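Local coordinates for chitin binding protein (Tectaria macrodonta, PDB 6IF7), which is probably a copper-dependent lytic polysaccharide monooxygenase of family AA10 that binds chitin and has insecticidal activity, at residues S9-C14 and Q37-W42; N43-P48 and F69-L74. All blocks are in the same frame, centred on the assembly; numbering follows the deposited sequence.

Contact 1: residues S9-C14 and Q37-W42; sequences SRVYRC and QAFYDW
Ser9 OG is gripped by the backbone N of Tyr12, the residue whose ring lies against Trp42, at 3.1 Å with an N-H···O angle of 159°; it also bonds to Ser3 OG and, weakly, to Met4 O. Ser9 is the N-cap residue, and the bond from Tyr12 is its capping bond: the small serine hydroxyl takes up an amide of the first helical turn that has no carbonyl of its own to meet. With CG swung anti to the backbone N (chi1 -176°), the Tyr12 ring leaves the helix alongside the Trp42 indole, the two side chains pointing the same way. Tyr12 CD1 sits over the middle of one indole face and comes within 3.6 Å of Trp42 CD2. The planes are inclined at 31°, so the rings overlap without being parallel. Wide flat groups suit this outer, partly exposed end of the contact, because their faces can overlap over several atoms.

Deeper in, helix 10-16 meets the end of helix 36-40 through smaller groups. Both belong to the helical insertion that follows strand 2-6, which probably corresponds to the L2 region of AA10 enzymes, set beside the β-sandwich core. Val11 crosses Trp42 at about a right angle: its CG2 reaches Trp42 CB at 3.7 Å, while CG1 packs on Trp42 O at 3.3 Å. A short branched residue fits where the two chains draw close, Val11 and Trp42 having CA atoms 5.4 Å apart.

Phe39 fills the buried side. Val11 O lies in the plane of its ring, at the edge, whereas Cys14 CB approaches obliquely, 3.6 Å from Phe39 CE1. Cys14 SG stands 5.3 Å from the Phe39 ring centroid in an oblique sulfur-aromatic contact, and is joined by a disulfide to Cys27 of helix 25-34. Ala30, Val31 and Ser34 of that helix also touch the phenylalanine.

Contact 2: residues N43-P48 and F69-L74; sequences NEVNIP and FKYRGL. Unlike the reference sequence in segment 69-74: Tyr71 (reference Phe).
Val45 and Tyr71 provide the apolar part of the contact. Val45 CG2 hangs over the centre of the tyrosine ring, 3.7 Å from the centroid and only 9° off the ring normal, a well-centred CH-pi contact. With CG1 anti to the backbone N (chi1 -175°), CG2 lies anti to the carbonyl carbon, beside the N, and it is this methyl that meets the ring. Lys70 CG covers the opposite face toward the rim, so the ring is sandwiched between aliphatic groups. Leu74 CD1 meets Val45 CG2 at 4.1 Å; both residues are buried and branched, and put methyl groups against each other beside the tyrosine.

Val45 is also the centre of an inverse gamma turn, in which Asn46 N gives a weak bond to Glu44 O. The turn leads into strand 46-47, which pairs with strand 173-182. The packing of Val45 on Tyr71 and Leu74 joins this part of the sandwich to the 3-10 segment 69-74.

The polar part gathers around Glu44 O. A water donates to this carbonyl at 2.7 Å and to Glu44 OE1 at 2.8 Å, and accepts from Lys70 NZ at 3.0 Å, bridging a carboxylate and an ammonium that do not form a direct salt bridge. The long, fully extended lysine suits this reach; its direct salt bridge is with Asp41. Tyr71 OH lies 2.9 Å from Glu44 O, but is hydrogen-bonded to Asp41 O.

Glu44 OE2 is hydrogen-bonded to His1 NE2. Since His1 is a copper ligand, the glutamate is a second-shell residue placed to help fix the orientation of the imidazole.

In the fold
Along the chain, contact 1 closes before contact 2 opens: 37-42 runs straight into 43-48, so helix 36-40 and strand 46-47 follow one another. The centres of the two contacts lie about 9 Å apart, on the same side of the molecule's centre. Segment 69-74 also packs on the first contact: Ala38 CB meets Lys70 O at 3.6 Å, and Arg10 NH1 reaches Leu74 O at 2.8 Å in a probable hydrogen bond. Helices 10-16 and 36-40 are thereby joined to the loop preceding strand 84-86, while the chain itself carries on from helix 36-40 into strand 46-47. This shared chain passes close to the copper site, Trp42 and Glu44 side chains lying about 10 and 7 Å from the metal.

Contact 1: residues S9-C14 and Q37-W42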
# COMPACT_ATOMS: atom_id res chain seq x y z
N SER A 9 5.47 0.85 1.58
CA SER A 9 4.21 1.56 1.79
C SER A 9 4.43 2.93 2.43
O SER A 9 5.47 3.18 3.06
CB SER A 9 3.32 0.76 2.71
OG SER A 9 3.89 0.70 4.01
N ARG A 10 3.46 3.83 2.25
CA ARG A 10 3.50 5.16 2.92
C ARG A 10 3.64 5.02 4.43
O ARG A 10 4.46 5.71 5.05
CB ARG A 10 2.21 5.93 2.64
CG ARG A 10 2.08 6.42 1.23
CD ARG A 10 0.78 7.14 1.00
NE ARG A 10 0.74 7.58 -0.40
CZ ARG A 10 -0.32 8.13 -0.99
NH1 ARG A 10 -1.46 8.35 -0.33
NH2 ARG A 10 -0.23 8.48 -2.27
N VAL A 11 2.84 4.13 5.00
CA VAL A 11 2.78 3.95 6.44
C VAL A 11 4.09 3.44 7.02
O VAL A 11 4.57 4.01 8.00
CB VAL A 11 1.54 3.14 6.91
CG1 VAL A 11 1.65 1.64 6.64
CG2 VAL A 11 1.21 3.46 8.38
N TYR A 12 4.70 2.44 6.39
CA TYR A 12 5.96 1.88 6.89
C TYR A 12 7.12 2.82 6.66
O TYR A 12 7.97 2.95 7.54
CB TYR A 12 6.23 0.51 6.28
CG TYR A 12 7.47 -0.20 6.80
CD1 TYR A 12 7.81 -0.19 8.16
CD2 TYR A 12 8.28 -0.94 5.92
CE1 TYR A 12 8.92 -0.89 8.64
CE2 TYR A 12 9.42 -1.63 6.38
CZ TYR A 12 9.75 -1.59 7.74
OH TYR A 12 10.87 -2.25 8.18
N ARG A 13 7.16 3.51 5.52
CA ARG A 13 8.17 4.56 5.28
C ARG A 13 8.11 5.71 6.30
O ARG A 13 9.16 6.14 6.82
CB ARG A 13 8.02 5.14 3.87
CG ARG A 13 9.01 6.27 3.54
CD ARG A 13 8.86 6.81 2.10
NE ARG A 13 9.69 6.08 1.15
CZ ARG A 13 11.02 6.18 1.04
NH1 ARG A 13 11.71 7.02 1.80
NH2 ARG A 13 11.66 5.46 0.13
N CYS A 14 6.92 6.23 6.57
CA CYS A 14 6.77 7.30 7.57
C CYS A 14 7.20 6.82 8.96
O CYS A 14 7.90 7.54 9.67
CB CYS A 14 5.37 7.91 7.57
SG CYS A 14 4.97 8.81 6.04
N GLN A 37 0.91 7.61 17.09
CA GLN A 37 0.62 6.23 17.44
C GLN A 37 0.21 5.42 16.22
O GLN A 37 0.62 4.27 16.09
CB GLN A 37 -0.45 6.12 18.54
CG GLN A 37 -0.65 4.70 19.09
CD GLN A 37 0.66 4.04 19.55
OE1 GLN A 37 0.93 2.87 19.23
NE2 GLN A 37 1.50 4.78 20.27
N ALA A 38 -0.58 6.03 15.33
CA ALA A 38 -0.97 5.38 14.07
C ALA A 38 0.24 4.77 13.34
O ALA A 38 0.16 3.65 12.81
CB ALA A 38 -1.68 6.38 13.17
N PHE A 39 1.36 5.50 13.35
CA PHE A 39 2.58 5.10 12.63
C PHE A 39 3.44 4.09 13.35
O PHE A 39 4.12 3.30 12.70
CB PHE A 39 3.38 6.33 12.20
CG PHE A 39 2.66 7.15 11.18
CD1 PHE A 39 2.75 6.84 9.82
CD2 PHE A 39 1.78 8.17 11.58
CE1 PHE A 39 2.03 7.57 8.89
CE2 PHE A 39 1.05 8.89 10.65
CZ PHE A 39 1.17 8.60 9.30
N TYR A 40 3.40 4.07 14.68
CA TYR A 40 3.93 2.93 15.40
C TYR A 40 3.07 1.69 15.17
O TYR A 40 3.57 0.60 15.29
CB TYR A 40 4.07 3.23 16.89
CG TYR A 40 5.07 4.32 17.19
CD1 TYR A 40 6.42 4.16 16.87
CD2 TYR A 40 4.67 5.52 17.78
CE1 TYR A 40 7.34 5.15 17.15
CE2 TYR A 40 5.59 6.51 18.07
CZ TYR A 40 6.92 6.31 17.75
OH TYR A 40 7.83 7.31 17.98
N ASP A 41 1.78 1.88 14.84
CA ASP A 41 0.90 0.79 14.39
C ASP A 41 0.83 0.68 12.85
O ASP A 41 -0.25 0.42 12.28
CB ASP A 41 -0.53 1.00 14.92
CG ASP A 41 -0.58 1.19 16.43
OD1 ASP A 41 0.40 0.85 17.12
OD2 ASP A 41 -1.61 1.70 16.91
N TRP A 42 1.99 0.81 12.19
CA TRP A 42 2.07 0.77 10.71
C TRP A 42 1.62 -0.57 10.13
O TRP A 42 1.20 -0.67 8.96
CB TRP A 42 3.49 1.12 10.20
CG TRP A 42 4.52 0.17 10.70
CD1 TRP A 42 5.26 0.30 11.83
CD2 TRP A 42 4.88 -1.09 10.12
NE1 TRP A 42 6.09 -0.79 11.98
CE2 TRP A 42 5.87 -1.66 10.95
CE3 TRP A 42 4.49 -1.77 8.97
CZ2 TRP A 42 6.46 -2.89 10.67
CZ3 TRP A 42 5.10 -3.00 8.68
CH2 TRP A 42 6.06 -3.54 9.52

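Contact 2: residues N43-P48 and F69-L74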
# COMPACT_ATOMS: atom_id res chain seq x y z
N ASN A 43 1.70 -1.61 10.96
CA ASN A 43 1.39 -2.97 10.53
C ASN A 43 -0.08 -3.36 10.64
O ASN A 43 -0.44 -4.52 10.41
CB ASN A 43 2.27 -3.97 11.32
CG ASN A 43 2.01 -3.94 12.82
OD1 ASN A 43 1.32 -3.07 13.33
ND2 ASN A 43 2.59 -4.90 13.53
N GLU A 44 -0.94 -2.40 11.00
CA GLU A 44 -2.32 -2.69 11.29
C GLU A 44 -3.26 -1.70 10.59
O GLU A 44 -4.20 -1.19 11.19
CB GLU A 44 -2.55 -2.74 12.82
CG GLU A 44 -3.79 -3.52 13.21
CD GLU A 44 -4.03 -3.57 14.70
OE1 GLU A 44 -4.39 -2.54 15.27
OE2 GLU A 44 -3.87 -4.64 15.28
N VAL A 45 -3.02 -1.46 9.30
CA VAL A 45 -4.02 -0.81 8.45
C VAL A 45 -5.00 -1.90 7.98
O VAL A 45 -4.98 -2.37 6.84
CB VAL A 45 -3.38 -0.03 7.28
CG1 VAL A 45 -4.45 0.72 6.51
CG2 VAL A 45 -2.31 0.92 7.81
N ASN A 46 -5.86 -2.31 8.91
CA ASN A 46 -6.74 -3.42 8.67
C ASN A 46 -8.24 -3.06 8.79
O ASN A 46 -8.63 -1.99 9.29
CB ASN A 46 -6.35 -4.59 9.59
CG ASN A 46 -6.67 -4.34 11.05
OD1 ASN A 46 -6.85 -3.22 11.47
ND2 ASN A 46 -6.73 -5.39 11.81
N ILE A 47 -9.04 -3.97 8.26
CA ILE A 47 -10.46 -4.01 8.47
C ILE A 47 -10.63 -5.44 8.98
O ILE A 47 -10.60 -6.38 8.17
CB ILE A 47 -11.25 -3.77 7.17
CG1 ILE A 47 -10.99 -2.34 6.68
CG2 ILE A 47 -12.76 -3.99 7.39
CD1 ILE A 47 -11.72 -1.97 5.41
N PRO A 48 -10.78 -5.63 10.32
CA PRO A 48 -10.92 -6.99 10.91
C PRO A 48 -12.09 -7.78 10.35
O PRO A 48 -12.11 -8.99 10.41
CB PRO A 48 -11.16 -6.71 12.41
CG PRO A 48 -10.86 -5.28 12.63
CD PRO A 48 -11.05 -4.57 11.32
N PHE A 69 -10.33 6.27 10.11
CA PHE A 69 -9.97 7.65 10.49
C PHE A 69 -8.58 7.75 11.12
O PHE A 69 -7.84 8.69 10.87
CB PHE A 69 -11.00 8.19 11.49
CG PHE A 69 -10.96 9.67 11.65
CD1 PHE A 69 -11.49 10.49 10.67
CD2 PHE A 69 -10.41 10.24 12.77
CE1 PHE A 69 -11.47 11.86 10.82
CE2 PHE A 69 -10.38 11.61 12.93
CZ PHE A 69 -10.90 12.42 11.94
N LYS A 70 -8.26 6.77 11.96
CA LYS A 70 -6.92 6.61 12.53
C LYS A 70 -5.78 6.80 11.51
O LYS A 70 -4.79 7.46 11.81
CB LYS A 70 -6.82 5.23 13.18
CG LYS A 70 -5.44 4.83 13.67
CD LYS A 70 -5.47 3.49 14.36
CE LYS A 70 -4.12 3.18 14.96
NZ LYS A 70 -4.06 1.79 15.52
N TYR A 71 -5.93 6.24 10.32
CA TYR A 71 -4.89 6.32 9.29
C TYR A 71 -5.13 7.39 8.22
O TYR A 71 -4.54 7.33 7.12
CB TYR A 71 -4.70 4.94 8.66
CG TYR A 71 -4.19 3.92 9.64
CD1 TYR A 71 -2.85 3.93 10.05
CD2 TYR A 71 -5.04 2.95 10.19
CE1 TYR A 71 -2.38 2.99 10.97
CE2 TYR A 71 -4.58 2.02 11.10
CZ TYR A 71 -3.25 2.04 11.50
OH TYR A 71 -2.79 1.09 12.41
N ARG A 72 -5.96 8.39 8.55
CA ARG A 72 -6.32 9.48 7.61
C ARG A 72 -5.14 10.29 6.99
O ARG A 72 -5.22 10.77 5.85
CB ARG A 72 -7.29 10.46 8.29
CG ARG A 72 -6.67 11.24 9.46
CD ARG A 72 -7.78 11.94 10.24
NE ARG A 72 -7.42 12.60 11.49
CZ ARG A 72 -7.12 12.00 12.65
NH1 ARG A 72 -7.04 10.67 12.74
NH2 ARG A 72 -6.88 12.75 13.73
N GLY A 73 -4.06 10.44 7.73
CA GLY A 73 -2.81 10.96 7.15
C GLY A 73 -2.28 10.26 5.90
O GLY A 73 -1.61 10.88 5.07
N LEU A 74 -2.57 8.97 5.75
CA LEU A 74 -2.18 8.22 4.56
C LEU A 74 -3.00 8.57 3.31
O LEU A 74 -2.62 8.18 2.20
CB LEU A 74 -2.33 6.71 4.81
CG LEU A 74 -1.57 6.13 6.01
CD1 LEU A 74 -1.78 4.63 6.06
CD2 LEU A 74 -0.08 6.42 5.93
O HOH W 1 -4.98 -0.30 13.65